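Local atomic coordinates of putative hydrolase (Bacteroides ovatus, PDB entry 4HBS), a protein that has no established activity but is probably a hydrolase, built as a five-bladed beta-propeller related to the beta-fructosidase group. Residues 220-228 / 238-249; 287-295 / 321-332. One frame throughout, in Å; residues are numbered along the deposited sequence.

Contact 1 of 2, residues 220-228 / 238-249; sequences HTLGYGDTM and LYTTSNYKVAVA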
loop_
_atom_site.group_PDB
_atom_site.type_symbol
_atom_site.label_atom_id
_atom_site.label_comp_id
_atom_site.label_asym_id
_atom_site.label_seq_id
_atom_site.Cartn_x
_atom_site.Cartn_y
_atom_site.Cartn_z
ATOM N N HIS A 220 17.970 -8.944 -1.801
ATOM C CA HIS A 220 17.895 -8.483 -0.434
ATOM C C HIS A 220 16.738 -9.108 0.302
ATOM O O HIS A 220 15.622 -9.191 -0.217
ATOM C CB HIS A 220 17.741 -6.937 -0.377
ATOM C CG HIS A 220 18.886 -6.148 -0.943
ATOM N ND1 HIS A 220 20.064 -6.755 -1.367
ATOM C CD2 HIS A 220 18.995 -4.815 -1.149
ATOM C CE1 HIS A 220 20.830 -5.779 -1.826
ATOM N NE2 HIS A 220 20.224 -4.597 -1.723
ATOM N N THR A 221 16.996 -9.428 1.561
ATOM C CA THR A 221 16.046 -10.013 2.504
ATOM C C THR A 221 15.113 -8.892 3.025
ATOM O O THR A 221 13.914 -9.116 3.177
ATOM C CB THR A 221 16.866 -10.740 3.605
ATOM O OG1 THR A 221 17.062 -12.070 3.153
ATOM C CG2 THR A 221 16.216 -10.714 4.992
ATOM N N LEU A 222 15.681 -7.695 3.291
ATOM C CA LEU A 222 14.944 -6.531 3.774
ATOM C C LEU A 222 14.275 -5.835 2.579
ATOM O O LEU A 222 14.849 -5.782 1.488
ATOM C CB LEU A 222 15.899 -5.563 4.507
ATOM C CG LEU A 222 16.708 -6.150 5.684
ATOM C CD1 LEU A 222 17.951 -5.327 5.954
ATOM C CD2 LEU A 222 15.862 -6.244 6.941
ATOM N N GLY A 223 13.070 -5.323 2.786
ATOM C CA GLY A 223 12.301 -4.677 1.734
ATOM C C GLY A 223 12.482 -3.183 1.633
ATOM O O GLY A 223 11.486 -2.464 1.670
ATOM N N TYR A 224 13.743 -2.680 1.513
ATOM C CA TYR A 224 13.987 -1.234 1.372
ATOM C C TYR A 224 13.265 -0.739 0.142
ATOM O O TYR A 224 13.473 -1.295 -0.939
ATOM C CB TYR A 224 15.476 -0.903 1.269
ATOM C CG TYR A 224 16.237 -1.057 2.563
ATOM C CD1 TYR A 224 16.125 -0.111 3.574
ATOM C CD2 TYR A 224 17.146 -2.100 2.742
ATOM C CE1 TYR A 224 16.875 -0.211 4.747
ATOM C CE2 TYR A 224 17.894 -2.215 3.913
ATOM C CZ TYR A 224 17.746 -1.274 4.921
ATOM O OH TYR A 224 18.490 -1.348 6.075
ATOM N N GLY A 225 12.369 0.224 0.326
ATOM C CA GLY A 225 11.577 0.791 -0.757
ATOM C C GLY A 225 10.120 0.366 -0.793
ATOM O O GLY A 225 9.385 0.820 -1.681
ATOM N N ASP A 226 9.662 -0.492 0.173
ATOM C CA ASP A 226 8.241 -0.890 0.251
ATOM C C ASP A 226 7.377 0.384 0.356
ATOM O O ASP A 226 6.270 0.428 -0.185
ATOM C CB ASP A 226 7.988 -1.830 1.432
ATOM C CG ASP A 226 8.492 -3.252 1.253
ATOM O OD1 ASP A 226 8.612 -3.703 0.092
ATOM O OD2 ASP A 226 8.755 -3.920 2.278
ATOM N N THR A 227 7.910 1.407 1.066
ATOM C CA THR A 227 7.396 2.768 1.133
ATOM C C THR A 227 8.584 3.655 0.745
ATOM O O THR A 227 9.741 3.217 0.829
ATOM C CB THR A 227 6.783 3.118 2.488
ATOM O OG1 THR A 227 7.824 3.280 3.449
ATOM C CG2 THR A 227 5.765 2.096 2.940
HETATM N N MSE A 228 8.298 4.878 0.305
HETATM C CA MSE A 228 9.310 5.818 -0.151
HETATM C C MSE A 228 8.999 7.239 0.223
HETATM O O MSE A 228 7.870 7.559 0.594
HETATM C CB MSE A 228 9.383 5.748 -1.668
HETATM C CG MSE A 228 10.456 4.863 -2.173
HETATM SE SE MSE A 228 10.264 4.395 -4.046
HETATM C CE MSE A 228 9.401 5.770 -4.664
ATOM N N LEU A 238 14.096 5.251 1.078
ATOM C CA LEU A 238 13.530 3.907 0.959
ATOM C C LEU A 238 13.462 3.285 2.349
ATOM O O LEU A 238 14.506 3.154 2.984
ATOM C CB LEU A 238 14.440 3.065 0.041
ATOM C CG LEU A 238 14.973 3.748 -1.210
ATOM C CD1 LEU A 238 16.269 3.126 -1.628
ATOM C CD2 LEU A 238 13.964 3.698 -2.309
ATOM N N TYR A 239 12.264 2.949 2.847
ATOM C CA TYR A 239 12.113 2.397 4.196
ATOM C C TYR A 239 11.754 0.929 4.182
ATOM O O TYR A 239 11.275 0.397 3.176
ATOM C CB TYR A 239 11.012 3.142 4.985
ATOM C CG TYR A 239 11.204 4.628 5.013
ATOM C CD1 TYR A 239 10.790 5.422 3.949
ATOM C CD2 TYR A 239 11.878 5.240 6.059
ATOM C CE1 TYR A 239 11.045 6.791 3.927
ATOM C CE2 TYR A 239 12.130 6.609 6.054
ATOM C CZ TYR A 239 11.709 7.385 4.982
ATOM O OH TYR A 239 11.957 8.736 4.934
ATOM N N THR A 240 11.929 0.291 5.342
ATOM C CA THR A 240 11.557 -1.104 5.566
ATOM C C THR A 240 11.476 -1.351 7.043
ATOM O O THR A 240 11.934 -0.515 7.830
ATOM C CB THR A 240 12.550 -2.091 4.893
ATOM O OG1 THR A 240 11.917 -3.382 4.765
ATOM C CG2 THR A 240 13.905 -2.195 5.634
ATOM N N THR A 241 10.890 -2.491 7.421
ATOM C CA THR A 241 10.844 -2.941 8.796
ATOM C C THR A 241 11.302 -4.369 8.857
ATOM O O THR A 241 11.213 -5.102 7.871
ATOM C CB THR A 241 9.456 -2.784 9.444
ATOM O OG1 THR A 241 8.448 -3.347 8.605
ATOM C CG2 THR A 241 9.131 -1.345 9.780
ATOM N N SER A 242 11.848 -4.739 10.010
ATOM C CA SER A 242 12.296 -6.088 10.346
ATOM C C SER A 242 12.016 -6.257 11.838
ATOM O O SER A 242 12.605 -5.525 12.626
ATOM C CB SER A 242 13.776 -6.264 10.010
ATOM O OG SER A 242 14.169 -7.627 10.086
ATOM N N ASN A 243 11.054 -7.123 12.222
ATOM C CA ASN A 243 10.640 -7.297 13.631
ATOM C C ASN A 243 10.210 -5.945 14.237
ATOM O O ASN A 243 10.647 -5.561 15.329
ATOM C CB ASN A 243 11.726 -7.973 14.478
ATOM C CG ASN A 243 11.771 -9.446 14.262
ATOM O OD1 ASN A 243 11.263 -10.221 15.083
ATOM N ND2 ASN A 243 12.352 -9.870 13.145
ATOM N N TYR A 244 9.370 -5.219 13.473
ATOM C CA TYR A 244 8.784 -3.926 13.819
ATOM C C TYR A 244 9.823 -2.809 14.127
ATOM O O TYR A 244 9.481 -1.830 14.789
ATOM C CB TYR A 244 7.799 -4.093 14.974
ATOM C CG TYR A 244 6.730 -5.118 14.684
ATOM C CD1 TYR A 244 5.640 -4.809 13.880
ATOM C CD2 TYR A 244 6.837 -6.421 15.163
ATOM C CE1 TYR A 244 4.664 -5.762 13.579
ATOM C CE2 TYR A 244 5.866 -7.381 14.878
ATOM C CZ TYR A 244 4.799 -7.059 14.051
ATOM O OH TYR A 244 3.809 -7.989 13.784
ATOM N N LYS A 245 11.054 -2.922 13.578
ATOM C CA LYS A 245 12.107 -1.905 13.706
ATOM C C LYS A 245 12.219 -1.276 12.352
ATOM O O LYS A 245 12.312 -2.018 11.381
ATOM C CB LYS A 245 13.429 -2.522 14.168
ATOM C CG LYS A 245 13.439 -2.771 15.667
ATOM C CD LYS A 245 14.256 -3.979 16.086
ATOM C CE LYS A 245 13.799 -4.533 17.414
ATOM N NZ LYS A 245 12.642 -5.467 17.267
ATOM N N VAL A 246 12.146 0.074 12.257
ATOM C CA VAL A 246 12.146 0.794 10.973
ATOM C C VAL A 246 13.546 1.198 10.575
ATOM O O VAL A 246 14.148 2.012 11.264
ATOM C CB VAL A 246 11.239 2.047 11.022
ATOM C CG1 VAL A 246 11.191 2.741 9.665
ATOM C CG2 VAL A 246 9.837 1.701 11.501
ATOM N N ALA A 247 14.054 0.667 9.447
ATOM C CA ALA A 247 15.374 1.014 8.901
ATOM C C ALA A 247 15.180 1.822 7.615
ATOM O O ALA A 247 14.132 1.719 6.986
ATOM C CB ALA A 247 16.171 -0.250 8.629
ATOM N N VAL A 248 16.174 2.613 7.227
ATOM C CA VAL A 248 16.079 3.462 6.033
ATOM C C VAL A 248 17.350 3.371 5.143
ATOM O O VAL A 248 18.472 3.195 5.636
ATOM C CB VAL A 248 15.790 4.937 6.442
ATOM C CG1 VAL A 248 16.936 5.530 7.260
ATOM C CG2 VAL A 248 15.484 5.814 5.227
ATOM N N ALA A 249 17.128 3.493 3.824
ATOM C CA ALA A 249 18.155 3.556 2.784
ATOM C C ALA A 249 17.792 4.705 1.863
ATOM O O ALA A 249 16.700 5.255 2.017
ATOM C CB ALA A 249 18.217 2.251 2.011
#

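Contact 2 of 2, residues 287-295 / 321-332; sequences TIIPLESAC and LMFRSKHPYGPF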
loop_
_atom_site.group_PDB
_atom_site.type_symbol
_atom_site.label_atom_id
_atom_site.label_comp_id
_atom_site.label_asym_id
_atom_site.label_seq_id
_atom_site.Cartn_x
_atom_site.Cartn_y
_atom_site.Cartn_z
ATOM N N THR A 287 17.352 1.022 14.007
ATOM C CA THR A 287 15.953 1.469 13.969
ATOM C C THR A 287 15.895 3.017 14.006
ATOM O O THR A 287 16.636 3.623 14.787
ATOM C CB THR A 287 15.131 0.835 15.114
ATOM O OG1 THR A 287 13.760 1.168 14.917
ATOM C CG2 THR A 287 15.564 1.294 16.508
ATOM N N ILE A 288 15.063 3.652 13.142
ATOM C CA ILE A 288 14.955 5.114 13.114
ATOM C C ILE A 288 13.728 5.613 13.918
ATOM O O ILE A 288 13.507 6.813 13.956
ATOM C CB ILE A 288 15.011 5.711 11.672
ATOM C CG1 ILE A 288 13.789 5.351 10.803
ATOM C CG2 ILE A 288 16.317 5.291 10.989
ATOM C CD1 ILE A 288 13.619 6.234 9.640
ATOM N N ILE A 289 12.995 4.718 14.607
ATOM C CA ILE A 289 11.870 5.062 15.506
ATOM C C ILE A 289 12.376 4.773 16.931
ATOM O O ILE A 289 13.468 4.205 17.053
ATOM C CB ILE A 289 10.574 4.269 15.144
ATOM C CG1 ILE A 289 10.812 2.738 15.085
ATOM C CG2 ILE A 289 10.033 4.764 13.838
ATOM C CD1 ILE A 289 9.588 1.916 15.148
ATOM N N PRO A 290 11.660 5.103 18.029
ATOM C CA PRO A 290 12.204 4.779 19.368
ATOM C C PRO A 290 12.344 3.266 19.592
ATOM O O PRO A 290 11.687 2.464 18.912
ATOM C CB PRO A 290 11.197 5.410 20.328
ATOM C CG PRO A 290 10.434 6.395 19.504
ATOM C CD PRO A 290 10.369 5.803 18.137
ATOM N N LEU A 291 13.207 2.873 20.545
ATOM C CA LEU A 291 13.469 1.446 20.847
ATOM C C LEU A 291 12.287 0.803 21.607
ATOM O O LEU A 291 12.120 -0.423 21.608
ATOM C CB LEU A 291 14.773 1.291 21.663
ATOM C CG LEU A 291 16.081 1.363 20.858
ATOM C CD1 LEU A 291 16.232 2.706 20.130
ATOM C CD2 LEU A 291 17.285 1.123 21.761
ATOM N N GLU A 292 11.447 1.661 22.193
ATOM C CA GLU A 292 10.259 1.306 22.973
ATOM C C GLU A 292 8.987 1.344 22.067
ATOM O O GLU A 292 7.872 1.148 22.564
ATOM C CB GLU A 292 10.116 2.255 24.213
ATOM C CG GLU A 292 10.659 3.674 24.016
ATOM C CD GLU A 292 10.269 4.714 25.043
ATOM O OE1 GLU A 292 9.710 4.345 26.103
ATOM O OE2 GLU A 292 10.535 5.911 24.782
ATOM N N SER A 293 9.168 1.566 20.739
ATOM C CA SER A 293 8.087 1.620 19.767
ATOM C C SER A 293 8.250 0.545 18.753
ATOM O O SER A 293 9.363 0.095 18.476
ATOM C CB SER A 293 8.076 2.961 19.055
ATOM O OG SER A 293 7.760 4.009 19.956
ATOM N N ALA A 294 7.136 0.158 18.166
ATOM C CA ALA A 294 7.059 -0.867 17.139
ATOM C C ALA A 294 6.029 -0.443 16.141
ATOM O O ALA A 294 5.025 0.153 16.531
ATOM C CB ALA A 294 6.674 -2.185 17.767
ATOM N N CYS A 295 6.289 -0.646 14.860
ATOM C CA CYS A 295 5.319 -0.284 13.836
ATOM C C CYS A 295 5.621 -1.033 12.535
ATOM O O CYS A 295 6.742 -1.508 12.349
ATOM C CB CYS A 295 5.281 1.236 13.633
ATOM S SG CYS A 295 5.935 1.809 12.044
ATOM N N LEU A 321 -0.402 4.624 14.292
ATOM C CA LEU A 321 0.580 5.447 14.998
ATOM C C LEU A 321 1.177 6.541 14.150
ATOM O O LEU A 321 1.248 6.413 12.931
ATOM C CB LEU A 321 1.726 4.565 15.499
ATOM C CG LEU A 321 1.319 3.358 16.318
ATOM C CD1 LEU A 321 2.537 2.617 16.788
ATOM C CD2 LEU A 321 0.427 3.752 17.489
HETATM N N MSE A 322 1.661 7.604 14.812
HETATM C CA MSE A 322 2.341 8.703 14.151
HETATM C C MSE A 322 3.551 9.131 14.968
HETATM O O MSE A 322 3.449 9.249 16.193
HETATM C CB MSE A 322 1.413 9.896 13.920
HETATM C CG MSE A 322 2.061 10.976 13.035
HETATM SE SE MSE A 322 1.004 12.553 12.764
HETATM C CE MSE A 322 -0.104 11.867 11.519
ATOM N N PHE A 323 4.688 9.380 14.276
ATOM C CA PHE A 323 5.957 9.867 14.850
ATOM C C PHE A 323 6.421 11.054 14.051
ATOM O O PHE A 323 5.995 11.205 12.908
ATOM C CB PHE A 323 7.050 8.790 14.802
ATOM C CG PHE A 323 6.657 7.425 15.293
ATOM C CD1 PHE A 323 5.906 6.574 14.497
ATOM C CD2 PHE A 323 7.090 6.963 16.527
ATOM C CE1 PHE A 323 5.559 5.299 14.942
ATOM C CE2 PHE A 323 6.756 5.684 16.964
ATOM C CZ PHE A 323 5.994 4.858 16.166
ATOM N N ARG A 324 7.341 11.855 14.595
ATOM C CA ARG A 324 7.876 12.998 13.863
ATOM C C ARG A 324 9.398 13.092 13.982
ATOM O O ARG A 324 9.979 12.583 14.941
ATOM C CB ARG A 324 7.230 14.306 14.343
ATOM C CG ARG A 324 7.394 14.589 15.834
ATOM C CD ARG A 324 7.110 16.036 16.132
ATOM N NE ARG A 324 7.218 16.343 17.554
ATOM C CZ ARG A 324 6.875 17.509 18.099
ATOM N NH1 ARG A 324 6.399 18.496 17.338
ATOM N NH2 ARG A 324 6.997 17.700 19.409
ATOM N N SER A 325 10.030 13.784 13.017
ATOM C CA SER A 325 11.480 14.024 12.995
ATOM C C SER A 325 11.823 15.293 12.211
ATOM O O SER A 325 10.996 15.813 11.455
ATOM C CB SER A 325 12.217 12.841 12.373
ATOM O OG SER A 325 13.624 13.005 12.448
ATOM N N LYS A 326 13.066 15.763 12.381
ATOM C CA LYS A 326 13.582 16.924 11.661
ATOM C C LYS A 326 14.251 16.461 10.332
ATOM O O LYS A 326 14.657 17.317 9.541
ATOM C CB LYS A 326 14.569 17.720 12.543
ATOM N N HIS A 327 14.346 15.102 10.078
ATOM C CA HIS A 327 14.959 14.509 8.873
ATOM C C HIS A 327 14.171 13.295 8.382
ATOM O O HIS A 327 13.526 12.628 9.202
ATOM C CB HIS A 327 16.391 14.060 9.195
ATOM C CG HIS A 327 17.271 15.182 9.567
ATOM N ND1 HIS A 327 17.942 15.910 8.616
ATOM C CD2 HIS A 327 17.491 15.726 10.783
ATOM C CE1 HIS A 327 18.576 16.859 9.281
ATOM N NE2 HIS A 327 18.322 16.787 10.590
ATOM N N PRO A 328 14.315 12.902 7.081
ATOM C CA PRO A 328 13.613 11.695 6.590
ATOM C C PRO A 328 14.185 10.376 7.126
ATOM O O PRO A 328 13.577 9.329 6.931
ATOM C CB PRO A 328 13.771 11.791 5.072
ATOM C CG PRO A 328 14.978 12.575 4.867
ATOM C CD PRO A 328 15.098 13.538 5.999
ATOM N N TYR A 329 15.355 10.436 7.771
ATOM C CA TYR A 329 16.065 9.318 8.412
ATOM C C TYR A 329 16.257 9.519 9.928
ATOM O O TYR A 329 16.665 8.586 10.631
ATOM C CB TYR A 329 17.480 9.193 7.780
ATOM C CG TYR A 329 18.299 10.468 7.860
ATOM C CD1 TYR A 329 18.986 10.811 9.022
ATOM C CD2 TYR A 329 18.332 11.367 6.799
ATOM C CE1 TYR A 329 19.686 12.011 9.123
ATOM C CE2 TYR A 329 19.050 12.559 6.879
ATOM C CZ TYR A 329 19.717 12.884 8.050
ATOM O OH TYR A 329 20.419 14.064 8.159
ATOM N N GLY A 330 16.047 10.751 10.394
ATOM C CA GLY A 330 16.393 11.194 11.732
ATOM C C GLY A 330 15.647 10.459 12.789
ATOM O O GLY A 330 14.749 9.663 12.484
ATOM N N PRO A 331 15.990 10.708 14.053
ATOM C CA PRO A 331 15.255 10.038 15.124
ATOM C C PRO A 331 13.767 10.384 15.051
ATOM O O PRO A 331 13.399 11.545 15.245
ATOM C CB PRO A 331 15.927 10.561 16.408
ATOM C CG PRO A 331 16.592 11.811 16.015
ATOM C CD PRO A 331 17.009 11.628 14.585
ATOM N N PHE A 332 12.936 9.408 14.637
ATOM C CA PHE A 332 11.488 9.586 14.645
ATOM C C PHE A 332 11.115 9.415 16.105
ATOM O O PHE A 332 11.542 8.447 16.741
ATOM C CB PHE A 332 10.742 8.637 13.681
ATOM C CG PHE A 332 10.700 9.194 12.270
ATOM C CD1 PHE A 332 9.699 10.078 11.882
ATOM C CD2 PHE A 332 11.719 8.920 11.367
ATOM C CE1 PHE A 332 9.698 10.639 10.599
ATOM C CE2 PHE A 332 11.703 9.469 10.081
ATOM C CZ PHE A 332 10.692 10.321 9.707
#

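Contact 1 of 2, residues 220-228 / 238-249
Tyr224 packs its ring among Thr240, Ala247 and Ala249, side chains of the beta hairpin formed by strands 236-242 and 245-251 within one blade of the five-bladed beta-propeller. Residues 220-228 run past this hairpin and then enter strand 227-230, which pairs with 236-242 as a second hairpin of the same antiparallel sheet. Packing is dense around the buried tyrosine. Thr240 CG2 sits over one ring face, 3.8 Å from the centroid of the Tyr224 ring and 17° off its normal, which defines a CH-pi contact. With OG1 of Thr240 anti to the backbone N (chi1 -161°), CG2 is left facing the ring while the hydroxyl lies by Gly223. Ala249 CB approaches Tyr224 CD1 obliquely at 3.5 Å, and Ala247 CB lies 3.6 Å from Tyr224 OH. Trp260, Tyr262 and Pro278 add to the surroundings of the ring. Were Tyr224 an alanine, the CH-pi contact would be lost and the methyl groups of Thr240, Ala247 and Ala249 would probably face a gap.

Beside this cluster a type II turn from Gly223 to Asp226 is closed by Asp226 N bonding to Gly223 O. Two further backbone bonds tie the segments together: Gly225 N to Tyr239 O at 3.1 Å, and Tyr239 N to Thr227 O at 3.2 Å, the latter nearly straight (N-H...O 173°). Met228, present as selenomethionine, forms an antiparallel non-hydrogen-bonded pair with Leu238 and lies alongside it, its CG 3.7 Å from Leu238 CD2.

Toward the other end the contact thins as it nears the type I' turn from Ser242 to Lys245, where Asn243 is exposed. Helix 280-285 touches both Leu222 and Ser242 here, and Ser242 OG bonds to Glu284. Leu222 CD2 rests 3.7 Å from Ser242 CB.

Contact 2 of 2, residues 287-295 / 321-332
Ile288 and Phe332 are joined by both backbone and side chain. The one hydrogen bond between the segments runs from Phe332 N to Ile288 O, 2.7 Å long with an N-H...O angle of 161°; the donor lies nearly in line with the C=O bond. The same carbonyl oxygen also lies at the edge of the Phe332 ring, in its plane.

Within 321-332, polar bonds shape the partner loop. Ser325 OG accepts from His327 N, an ST turn, and donates to Pro331 O from well above that carbonyl's plane. This serine therefore bridges two points of the loop, and its CB stands over the centre of the Phe332 ring at 3.7 Å above the plane.

In propeller terms, 287-295 is part of the connection leading into strand 298-303, the first strand of a four-stranded antiparallel blade. Residues 321-332 hold the end of strand 319-325, next to the outermost strand 333-340, and the whole loop between them.

Apolar contacts fall into two groups. In the first, Ile288 lies alongside Phe332 and brings CD1 to 3.7 Å from Phe332 CD2, while Ile289 CG2 crosses to Phe332 CB at 3.9 Å. The second group gathers round Phe323, whose CG lies beside the backbone N (chi1 -48°), with the ring directed at the loop. Ile289 CB lies over one face of this ring, Pro290 CD comes obliquely to 3.8 Å from Phe323 CE2, and Cys295 CB approaches CE1, also obliquely.

Mixed contacts set oxygens against carbon. Ile288 CG2 reaches Tyr329 O, and Ser293 OG meets the Phe323 ring at its edge, in plane, 3.6 Å from Phe323 CE2; the hydrogen-bond partner of this hydroxyl is Gln335 OE1. Pro290 and Ser293 are the ends of a type I turn, closed by Ser293 N bonding to Pro290 O.

Overall arrangement
Contact 1 closes before contact 2 opens along the chain, and their centres lie about 13 Å apart on the same side of the chain's centre. They belong to successive blades and meet directly. Two probable hydrogen bonds span them: Tyr239 OH to Pro328 O at 2.6 Å, and Ile288 N to Val246 O at 2.7 Å. Packing continues where Thr241 CG2 lies 3.5 Å from Cys295 O and Tyr244 CB 3.6 Å from Ala294 CB. The active site is not known, so neither contact can be placed relative to it. Contact 2 does adjoin a glycerol, probably from the crystallisation liquor, which bonds to Ala294 O and lies about 4 Å from the Leu321 side chain at the nearest atoms.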